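Long-range contact in Lys-gingipain W83 (Porphyromonas gingivalis, PDB 6I9A), which cleaves proteins after lysine residues as a secreted cysteine protease, here captured as its catalytic subunit with calcium, sodium and the inhibitor KYT-36: residues A[128-139]-A[265-274]. Sequence-based numbering, arbitrary orientation.
Sequences ELTNIIDKVLMY and ITRVKEKGAY
Glu128 opens the contact by setting OE1 over one face of the Arg267 guanidinium, the two planes 36° apart and OE1 3.5 Å from NE. Because OE1 lies well out of the guanidinium plane, no N-H points at it and the salt bridge rests on charge; OE1 is hydrogen-bonded to Ser124, while a water joins Glu128 OE2 to Arg267 NH1. The far end of Arg267, NH2, hydrogen-bonds Asp85, a ligand of a calcium ion, and Ser122.

One turn on, Asn131 uses both ends of its amide: ND2 donates to Arg267 O (2.9 Å), just where helix 261-267 ends, and OD1 accepts from Lys269 NZ (3.2 Å). The Lys269 chain crosses the amide at about a right angle and curls at its last torsion (chi4 70°), bringing NZ back toward OD1. Ile132 rests CG1 on Thr266 O.

Lys135 then bends at chi3 (-78°) and sends NZ into the turn before strand 273-279. Four carbonyl oxygens, of Thr266, Val268, Lys271 and Ala273, lie within 2.9 Å of NZ and must share its three N-H bonds; NZ meets Val268 O in the carbonyl plane but sits above that of Thr266.

Farther along, Val136 CG2 packs on Tyr274 CB, and Tyr139 takes Tyr274 CE2 over its ring centre.

One buried ammonium thus draws together carbonyls from both ends of the 266-273 turn, probably helping hold its shape, and ties helix 126-141 to this helix-to-strand connection of the catalytic domain.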
# COMPACT_ATOMS: atom_id res chain seq x y z
N GLU A 128 0.31 11.27 -16.18
CA GLU A 128 -0.34 10.18 -15.43
C GLU A 128 0.33 9.97 -14.09
O GLU A 128 -0.34 9.67 -13.11
CB GLU A 128 -0.32 8.87 -16.21
CG GLU A 128 -1.34 8.89 -17.34
CD GLU A 128 -1.33 7.65 -18.15
OE1 GLU A 128 -0.40 6.83 -18.01
OE2 GLU A 128 -2.28 7.49 -18.95
N LEU A 129 1.66 10.10 -14.02
CA LEU A 129 2.33 9.99 -12.72
C LEU A 129 1.86 11.10 -11.77
O LEU A 129 1.55 10.83 -10.61
CB LEU A 129 3.86 9.99 -12.86
CG LEU A 129 4.59 9.84 -11.54
CD1 LEU A 129 4.28 8.52 -10.83
CD2 LEU A 129 6.08 9.98 -11.74
N THR A 130 1.75 12.34 -12.30
CA THR A 130 1.22 13.42 -11.48
C THR A 130 -0.18 13.10 -11.00
O THR A 130 -0.53 13.43 -9.85
CB THR A 130 1.26 14.70 -12.30
OG1 THR A 130 2.65 15.00 -12.51
CG2 THR A 130 0.55 15.87 -11.59
N ASN A 131 -1.01 12.46 -11.84
CA ASN A 131 -2.37 12.12 -11.41
C ASN A 131 -2.32 11.25 -10.17
O ASN A 131 -3.10 11.41 -9.23
CB ASN A 131 -3.08 11.37 -12.50
CG ASN A 131 -3.42 12.21 -13.68
OD1 ASN A 131 -3.36 13.45 -13.63
ND2 ASN A 131 -3.80 11.58 -14.79
N ILE A 132 -1.44 10.23 -10.18
CA ILE A 132 -1.34 9.33 -9.02
C ILE A 132 -0.88 10.11 -7.81
O ILE A 132 -1.44 9.99 -6.72
CB ILE A 132 -0.35 8.18 -9.30
CG1 ILE A 132 -0.75 7.38 -10.55
CG2 ILE A 132 -0.24 7.27 -8.04
CD1 ILE A 132 0.29 6.33 -10.97
N ILE A 133 0.22 10.89 -8.01
CA ILE A 133 0.81 11.62 -6.88
C ILE A 133 -0.18 12.58 -6.25
O ILE A 133 -0.23 12.71 -5.03
CB ILE A 133 2.07 12.37 -7.39
CG1 ILE A 133 3.14 11.35 -7.74
CG2 ILE A 133 2.57 13.41 -6.35
CD1 ILE A 133 4.31 11.94 -8.52
N ASP A 134 -0.97 13.30 -7.09
CA ASP A 134 -1.90 14.28 -6.49
C ASP A 134 -2.92 13.61 -5.57
O ASP A 134 -3.34 14.15 -4.54
CB ASP A 134 -2.61 15.04 -7.59
CG ASP A 134 -1.70 16.01 -8.32
OD1 ASP A 134 -0.62 16.37 -7.78
OD2 ASP A 134 -2.08 16.46 -9.42
N LYS A 135 -3.36 12.39 -5.94
CA LYS A 135 -4.30 11.66 -5.07
C LYS A 135 -3.64 11.22 -3.79
O LYS A 135 -4.20 11.31 -2.70
CB LYS A 135 -4.88 10.46 -5.82
CG LYS A 135 -5.81 10.93 -6.98
CD LYS A 135 -6.48 9.76 -7.72
CE LYS A 135 -5.53 9.09 -8.66
NZ LYS A 135 -6.21 7.97 -9.41
N VAL A 136 -2.40 10.70 -3.90
CA VAL A 136 -1.64 10.29 -2.70
C VAL A 136 -1.44 11.47 -1.75
O VAL A 136 -1.65 11.34 -0.56
CB VAL A 136 -0.28 9.69 -3.10
CG1 VAL A 136 0.60 9.49 -1.88
CG2 VAL A 136 -0.50 8.40 -3.87
N LEU A 137 -1.05 12.63 -2.29
CA LEU A 137 -0.77 13.81 -1.46
C LEU A 137 -2.04 14.26 -0.74
O LEU A 137 -2.00 14.58 0.45
CB LEU A 137 -0.22 14.96 -2.34
CG LEU A 137 1.19 14.76 -2.90
CD1 LEU A 137 1.57 15.88 -3.84
CD2 LEU A 137 2.19 14.71 -1.75
N MET A 138 -3.17 14.31 -1.46
CA MET A 138 -4.40 14.75 -0.79
C MET A 138 -4.78 13.78 0.31
O MET A 138 -5.18 14.16 1.42
CB MET A 138 -5.54 14.86 -1.80
CG MET A 138 -6.85 15.14 -1.09
SD MET A 138 -8.17 15.80 -2.12
CE MET A 138 -7.55 17.51 -2.31
N TYR A 139 -4.62 12.46 0.03
CA TYR A 139 -5.02 11.48 1.03
C TYR A 139 -4.12 11.52 2.26
O TYR A 139 -4.59 11.58 3.41
CB TYR A 139 -4.98 10.07 0.38
CG TYR A 139 -5.52 9.00 1.31
CD1 TYR A 139 -6.89 8.71 1.35
CD2 TYR A 139 -4.67 8.27 2.14
CE1 TYR A 139 -7.39 7.75 2.20
CE2 TYR A 139 -5.16 7.29 2.99
CZ TYR A 139 -6.52 7.01 2.99
OH TYR A 139 -7.00 6.03 3.81
N ILE A 265 -7.09 2.40 -12.78
CA ILE A 265 -7.77 2.92 -11.59
C ILE A 265 -6.84 3.86 -10.81
O ILE A 265 -7.35 4.74 -10.10
CB ILE A 265 -8.33 1.76 -10.73
CG1 ILE A 265 -9.53 2.24 -9.90
CG2 ILE A 265 -7.22 1.09 -9.85
CD1 ILE A 265 -10.28 1.03 -9.24
N THR A 266 -5.50 3.68 -10.94
CA THR A 266 -4.58 4.58 -10.28
C THR A 266 -4.21 5.75 -11.18
O THR A 266 -4.01 6.85 -10.66
CB THR A 266 -3.36 3.81 -9.78
OG1 THR A 266 -2.77 3.02 -10.84
CG2 THR A 266 -3.69 2.95 -8.61
N ARG A 267 -4.11 5.56 -12.51
CA ARG A 267 -3.71 6.65 -13.42
C ARG A 267 -4.79 7.71 -13.61
O ARG A 267 -4.45 8.83 -13.97
CB ARG A 267 -3.37 6.09 -14.80
CG ARG A 267 -2.11 5.26 -14.83
CD ARG A 267 -1.97 4.59 -16.17
NE ARG A 267 -0.70 3.86 -16.18
CZ ARG A 267 -0.16 3.31 -17.27
NH1 ARG A 267 -0.81 3.33 -18.43
NH2 ARG A 267 1.01 2.67 -17.18
N VAL A 268 -6.08 7.39 -13.44
CA VAL A 268 -7.13 8.36 -13.79
C VAL A 268 -7.03 9.60 -12.90
O VAL A 268 -6.75 9.55 -11.69
CB VAL A 268 -8.53 7.73 -13.76
CG1 VAL A 268 -8.78 6.86 -14.99
CG2 VAL A 268 -8.80 6.96 -12.47
N LYS A 269 -7.30 10.78 -13.54
CA LYS A 269 -7.09 12.06 -12.89
C LYS A 269 -8.24 12.45 -11.96
O LYS A 269 -9.39 12.47 -12.40
CB LYS A 269 -6.94 13.16 -13.97
CG LYS A 269 -6.59 14.51 -13.34
CD LYS A 269 -6.15 15.53 -14.40
CE LYS A 269 -5.47 16.77 -13.79
NZ LYS A 269 -4.09 16.49 -13.21
N GLU A 270 -7.93 12.78 -10.71
CA GLU A 270 -8.92 13.31 -9.76
C GLU A 270 -10.16 12.42 -9.67
O GLU A 270 -11.27 12.89 -9.45
CB GLU A 270 -9.29 14.77 -10.10
CG GLU A 270 -8.09 15.72 -9.92
CD GLU A 270 -8.31 17.16 -10.33
OE1 GLU A 270 -9.35 17.45 -10.95
OE2 GLU A 270 -7.44 17.99 -10.02
N LYS A 271 -9.91 11.12 -9.73
CA LYS A 271 -10.96 10.11 -9.54
C LYS A 271 -10.24 8.79 -9.30
O LYS A 271 -9.02 8.71 -9.43
CB LYS A 271 -11.90 10.09 -10.76
CG LYS A 271 -11.21 9.57 -12.02
CD LYS A 271 -12.05 9.68 -13.32
CE LYS A 271 -12.35 11.10 -13.77
NZ LYS A 271 -11.16 11.76 -14.40
N GLY A 272 -11.01 7.75 -9.04
CA GLY A 272 -10.38 6.44 -8.84
C GLY A 272 -9.61 6.34 -7.53
O GLY A 272 -9.99 6.89 -6.48
N ALA A 273 -8.52 5.54 -7.59
CA ALA A 273 -7.78 5.09 -6.41
C ALA A 273 -6.43 5.76 -6.25
O ALA A 273 -5.82 6.16 -7.25
CB ALA A 273 -7.54 3.56 -6.59
N TYR A 274 -5.91 5.75 -5.01
CA TYR A 274 -4.50 6.10 -4.80
C TYR A 274 -3.59 4.86 -4.81
O TYR A 274 -2.38 4.99 -4.99
CB TYR A 274 -4.31 6.89 -3.50
CG TYR A 274 -4.68 6.13 -2.25
CD1 TYR A 274 -3.82 5.18 -1.71
CD2 TYR A 274 -5.91 6.33 -1.62
CE1 TYR A 274 -4.15 4.49 -0.55
CE2 TYR A 274 -6.25 5.63 -0.46
CZ TYR A 274 -5.38 4.68 0.04
OH TYR A 274 -5.66 3.98 1.18
O HOH W 1 -2.83 4.97 -19.64
O HOH W 2 -5.27 13.15 -9.82
O HOH W 3 -1.92 15.64 -14.74
O HOH W 4 -4.36 15.68 -10.55